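Local coordinates for tryptophan decarboxylase 1 (Oryza sativa subsp. japonica, PDB 6KHO), which uses pyridoxal 5'-phosphate to decarboxylate L-tryptophan to tryptamine and 5-hydroxy-L-tryptophan to serotonin, working as a homodimer, at residues 415-426 against 431-441. Sequence-based numbering, arbitrary orientation.
Sequences FEDLVRGDDRFE and RNFALVCFRIR
Glu426 and Arg439 form an antiparallel hydrogen-bonded pair, each backbone N reaching the other's O at 3.0 Å, while helix 415-420, the last turns of helix 386-420, runs nearly parallel to strand 435-440, the axes of these short segments 16° apart. The edge of Phe415 meets one face of Phe438 in a T-shaped stack, centroids 5.4 Å apart, and Val436 CG1 lies 3.9 Å from Phe415 CD2. Val419 CG1 rests on Phe438 CB. Charge brackets this core. Glu416 sends an extended chain toward Arg431, its CG trans to the backbone N (chi1 175°); OE1 lies at the guanidinium edge in a salt bridge 2.8 Å from Arg431 NE, while OE2 takes NE and NH2 of Arg420. Replacing Glu416 with an alanine is likely to leave both arginines without their shared carboxylate. Farther along, Arg439 lies alongside Glu426, its NE bridging to the anti side of OE2 almost straight (177°). Arg441 N donates to Arg424 O (2.7 Å), and one guanidinium face lies over Glu426 CB. The example is structural packing, a helix on one face of a beta hairpin: Trp502 of helix 495-513 meets Phe425 edge-to-face, and strands 481-487 and 474-478 complete the antiparallel sheet beyond 435-440.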
loop_
_atom_site.group_PDB
_atom_site.type_symbol
_atom_site.label_atom_id
_atom_site.label_comp_id
_atom_site.label_asym_id
_atom_site.label_seq_id
_atom_site.Cartn_x
_atom_site.Cartn_y
_atom_site.Cartn_z
ATOM N N PHE A 415 27.180 -8.359 21.158
ATOM C CA PHE A 415 27.594 -9.258 20.083
ATOM C C PHE A 415 28.866 -8.767 19.395
ATOM O O PHE A 415 29.726 -9.578 19.024
ATOM C CB PHE A 415 26.470 -9.407 19.059
ATOM C CG PHE A 415 26.787 -10.364 17.941
ATOM C CD1 PHE A 415 26.505 -11.710 18.071
ATOM C CD2 PHE A 415 27.340 -9.913 16.753
ATOM C CE1 PHE A 415 26.772 -12.591 17.046
ATOM C CE2 PHE A 415 27.618 -10.791 15.717
ATOM C CZ PHE A 415 27.336 -12.131 15.865
ATOM N N GLU A 416 28.987 -7.452 19.189
ATOM C CA GLU A 416 30.167 -6.902 18.521
ATOM C C GLU A 416 31.430 -7.162 19.337
ATOM O O GLU A 416 32.462 -7.574 18.795
ATOM C CB GLU A 416 29.977 -5.402 18.279
ATOM C CG GLU A 416 31.207 -4.712 17.682
ATOM C CD GLU A 416 31.210 -3.206 17.889
ATOM O OE1 GLU A 416 30.201 -2.655 18.382
ATOM O OE2 GLU A 416 32.230 -2.567 17.557
ATOM N N ASP A 417 31.358 -6.935 20.650
ATOM C CA ASP A 417 32.501 -7.178 21.520
ATOM C C ASP A 417 32.813 -8.663 21.663
ATOM O O ASP A 417 33.958 -9.017 21.960
ATOM C CB ASP A 417 32.253 -6.532 22.882
ATOM C CG ASP A 417 32.227 -5.006 22.798
ATOM O OD1 ASP A 417 32.634 -4.464 21.744
ATOM O OD2 ASP A 417 31.801 -4.349 23.774
ATOM N N LEU A 418 31.830 -9.537 21.438
ATOM C CA LEU A 418 32.126 -10.962 21.400
ATOM C C LEU A 418 32.872 -11.330 20.122
ATOM O O LEU A 418 33.811 -12.134 20.160
ATOM C CB LEU A 418 30.840 -11.775 21.537
ATOM C CG LEU A 418 30.185 -11.793 22.922
ATOM C CD1 LEU A 418 28.779 -12.365 22.821
ATOM C CD2 LEU A 418 31.007 -12.584 23.938
ATOM N N VAL A 419 32.480 -10.747 18.984
ATOM C CA VAL A 419 33.202 -10.990 17.737
ATOM C C VAL A 419 34.638 -10.494 17.847
ATOM O O VAL A 419 35.570 -11.134 17.342
ATOM C CB VAL A 419 32.482 -10.332 16.543
ATOM C CG1 VAL A 419 33.355 -10.400 15.294
ATOM C CG2 VAL A 419 31.149 -11.008 16.278
ATOM N N ARG A 420 34.841 -9.356 18.518
ATOM C CA ARG A 420 36.168 -8.759 18.615
ATOM C C ARG A 420 37.100 -9.548 19.531
ATOM O O ARG A 420 38.323 -9.441 19.386
ATOM C CB ARG A 420 36.053 -7.303 19.089
ATOM C CG ARG A 420 35.511 -6.332 18.030
ATOM C CD ARG A 420 35.494 -4.897 18.546
ATOM N NE ARG A 420 34.742 -3.994 17.671
ATOM C CZ ARG A 420 35.217 -3.483 16.539
ATOM N NH1 ARG A 420 36.447 -3.783 16.140
ATOM N NH2 ARG A 420 34.469 -2.668 15.804
ATOM N N GLY A 421 36.557 -10.341 20.453
ATOM C CA GLY A 421 37.323 -11.186 21.346
ATOM C C GLY A 421 37.715 -12.535 20.783
ATOM O O GLY A 421 38.198 -13.389 21.533
ATOM N N ASP A 422 37.520 -12.760 19.486
ATOM C CA ASP A 422 37.851 -14.028 18.840
ATOM C C ASP A 422 38.653 -13.698 17.591
ATOM O O ASP A 422 38.114 -13.127 16.639
ATOM C CB ASP A 422 36.586 -14.823 18.495
ATOM C CG ASP A 422 36.876 -16.266 18.065
ATOM O OD1 ASP A 422 37.598 -16.476 17.066
ATOM O OD2 ASP A 422 36.360 -17.201 18.720
ATOM N N ASP A 423 39.937 -14.066 17.594
ATOM C CA ASP A 423 40.835 -13.663 16.520
ATOM C C ASP A 423 40.567 -14.384 15.209
ATOM O O ASP A 423 41.200 -14.049 14.201
ATOM C CB ASP A 423 42.285 -13.876 16.945
ATOM C CG ASP A 423 42.778 -12.775 17.855
ATOM O OD1 ASP A 423 42.155 -12.567 18.923
ATOM O OD2 ASP A 423 43.775 -12.109 17.492
ATOM N N ARG A 424 39.652 -15.353 15.184
ATOM C CA ARG A 424 39.247 -15.923 13.906
ATOM C C ARG A 424 38.320 -14.993 13.136
ATOM O O ARG A 424 38.128 -15.184 11.929
ATOM C CB ARG A 424 38.545 -17.261 14.113
ATOM C CG ARG A 424 39.426 -18.410 14.548
ATOM C CD ARG A 424 38.559 -19.606 14.877
ATOM N NE ARG A 424 37.798 -19.389 16.106
ATOM C CZ ARG A 424 36.813 -20.178 16.517
ATOM N NH1 ARG A 424 36.464 -21.225 15.785
ATOM N NH2 ARG A 424 36.175 -19.918 17.653
ATOM N N PHE A 425 37.741 -14.002 13.806
ATOM C CA PHE A 425 36.711 -13.156 13.226
ATOM C C PHE A 425 37.168 -11.705 13.202
ATOM O O PHE A 425 38.018 -11.289 13.995
ATOM C CB PHE A 425 35.398 -13.277 14.020
ATOM C CG PHE A 425 34.812 -14.659 14.013
ATOM C CD1 PHE A 425 33.978 -15.064 12.985
ATOM C CD2 PHE A 425 35.103 -15.555 15.029
ATOM C CE1 PHE A 425 33.433 -16.335 12.971
ATOM C CE2 PHE A 425 34.568 -16.832 15.022
ATOM C CZ PHE A 425 33.730 -17.225 13.988
ATOM N N GLU A 426 36.584 -10.934 12.289
ATOM C CA GLU A 426 36.786 -9.493 12.244
ATOM C C GLU A 426 35.445 -8.791 12.088
ATOM O O GLU A 426 34.542 -9.303 11.421
ATOM C CB GLU A 426 37.727 -9.079 11.104
ATOM C CG GLU A 426 37.343 -9.590 9.724
ATOM C CD GLU A 426 38.275 -9.067 8.635
ATOM O OE1 GLU A 426 38.925 -8.026 8.876
ATOM O OE2 GLU A 426 38.355 -9.692 7.549
ATOM N N ARG A 431 30.094 -0.210 13.989
ATOM C CA ARG A 431 28.670 -0.424 14.236
ATOM C C ARG A 431 28.040 0.891 14.687
ATOM O O ARG A 431 28.415 1.435 15.729
ATOM C CB ARG A 431 28.460 -1.519 15.288
ATOM C CG ARG A 431 26.995 -1.739 15.724
ATOM C CD ARG A 431 26.903 -2.323 17.138
ATOM N NE ARG A 431 27.644 -1.503 18.091
ATOM C CZ ARG A 431 27.224 -0.331 18.560
ATOM N NH1 ARG A 431 26.049 0.162 18.180
ATOM N NH2 ARG A 431 27.981 0.357 19.406
ATOM N N ASN A 432 27.090 1.406 13.898
ATOM C CA ASN A 432 26.389 2.636 14.260
ATOM C C ASN A 432 25.095 2.386 15.025
ATOM O O ASN A 432 24.718 3.201 15.879
ATOM C CB ASN A 432 26.069 3.454 13.004
ATOM C CG ASN A 432 27.310 4.017 12.346
ATOM O OD1 ASN A 432 28.156 4.597 13.017
ATOM N ND2 ASN A 432 27.430 3.833 11.030
ATOM N N PHE A 433 24.401 1.287 14.737
ATOM C CA PHE A 433 23.081 1.057 15.315
ATOM C C PHE A 433 22.996 -0.352 15.889
ATOM O O PHE A 433 23.792 -0.698 16.766
ATOM C CB PHE A 433 22.017 1.344 14.255
ATOM C CG PHE A 433 22.157 2.727 13.646
ATOM C CD1 PHE A 433 21.817 3.857 14.381
ATOM C CD2 PHE A 433 22.679 2.897 12.373
ATOM C CE1 PHE A 433 21.968 5.129 13.840
ATOM C CE2 PHE A 433 22.833 4.164 11.819
ATOM C CZ PHE A 433 22.478 5.284 12.555
ATOM N N ALA A 434 22.051 -1.176 15.426
ATOM C CA ALA A 434 21.880 -2.512 15.993
ATOM C C ALA A 434 22.263 -3.613 15.009
ATOM O O ALA A 434 21.872 -4.772 15.196
ATOM C CB ALA A 434 20.446 -2.713 16.490
ATOM N N LEU A 435 23.021 -3.277 13.968
ATOM C CA LEU A 435 23.501 -4.242 12.990
ATOM C C LEU A 435 25.016 -4.361 13.113
ATOM O O LEU A 435 25.726 -3.346 13.135
ATOM C CB LEU A 435 23.113 -3.830 11.568
ATOM C CG LEU A 435 23.803 -4.543 10.396
ATOM C CD1 LEU A 435 23.170 -5.913 10.128
ATOM C CD2 LEU A 435 23.771 -3.676 9.147
ATOM N N VAL A 436 25.503 -5.597 13.191
ATOM C CA VAL A 436 26.933 -5.888 13.240
ATOM C C VAL A 436 27.302 -6.648 11.974
ATOM O O VAL A 436 26.671 -7.660 11.646
ATOM C CB VAL A 436 27.306 -6.704 14.490
ATOM C CG1 VAL A 436 28.765 -7.136 14.419
ATOM C CG2 VAL A 436 27.041 -5.908 15.748
ATOM N N CYS A 437 28.319 -6.168 11.264
ATOM C CA CYS A 437 28.844 -6.868 10.100
ATOM C C CYS A 437 30.161 -7.531 10.496
ATOM O O CYS A 437 31.055 -6.868 11.030
ATOM C CB CYS A 437 29.051 -5.911 8.921
ATOM S SG CYS A 437 27.529 -5.256 8.141
ATOM N N PHE A 438 30.273 -8.833 10.237
ATOM C CA PHE A 438 31.421 -9.601 10.696
ATOM C C PHE A 438 31.700 -10.711 9.696
ATOM O O PHE A 438 30.852 -11.051 8.866
ATOM C CB PHE A 438 31.192 -10.185 12.101
ATOM C CG PHE A 438 30.261 -11.370 12.128
ATOM C CD1 PHE A 438 28.901 -11.214 11.890
ATOM C CD2 PHE A 438 30.745 -12.642 12.383
ATOM C CE1 PHE A 438 28.044 -12.304 11.908
ATOM C CE2 PHE A 438 29.889 -13.738 12.407
ATOM C CZ PHE A 438 28.540 -13.570 12.167
ATOM N N ARG A 439 32.910 -11.268 9.770
ATOM C CA ARG A 439 33.235 -12.401 8.916
ATOM C C ARG A 439 34.406 -13.177 9.499
ATOM O O ARG A 439 35.126 -12.698 10.381
ATOM C CB ARG A 439 33.543 -11.958 7.480
ATOM C CG ARG A 439 34.822 -11.164 7.299
ATOM C CD ARG A 439 35.167 -11.108 5.819
ATOM N NE ARG A 439 36.606 -11.193 5.588
ATOM C CZ ARG A 439 37.163 -11.885 4.601
ATOM N NH1 ARG A 439 36.404 -12.562 3.744
ATOM N NH2 ARG A 439 38.483 -11.899 4.469
ATOM N N ILE A 440 34.553 -14.405 9.007
ATOM C CA ILE A 440 35.735 -15.212 9.287
ATOM C C ILE A 440 36.932 -14.565 8.598
ATOM O O ILE A 440 36.954 -14.428 7.370
ATOM C CB ILE A 440 35.536 -16.659 8.817
ATOM C CG1 ILE A 440 34.577 -17.403 9.754
ATOM C CG2 ILE A 440 36.880 -17.384 8.716
ATOM C CD1 ILE A 440 34.008 -18.682 9.156
ATOM N N ARG A 441 37.913 -14.146 9.399
ATOM C CA ARG A 441 39.142 -13.526 8.919
ATOM C C ARG A 441 39.916 -14.477 8.007
ATOM O O ARG A 441 39.790 -15.702 8.085
ATOM C CB ARG A 441 40.023 -13.133 10.107
ATOM C CG ARG A 441 40.658 -11.766 10.012
ATOM C CD ARG A 441 41.880 -11.657 10.926
ATOM N NE ARG A 441 41.542 -11.201 12.275
ATOM C CZ ARG A 441 41.152 -9.963 12.586
ATOM N NH1 ARG A 441 41.046 -9.030 11.642
ATOM N NH2 ARG A 441 40.869 -9.654 13.849
HETATM O O HOH W 1 32.051 -0.487 15.989
HETATM O O HOH W 2 30.687 -0.620 19.804
#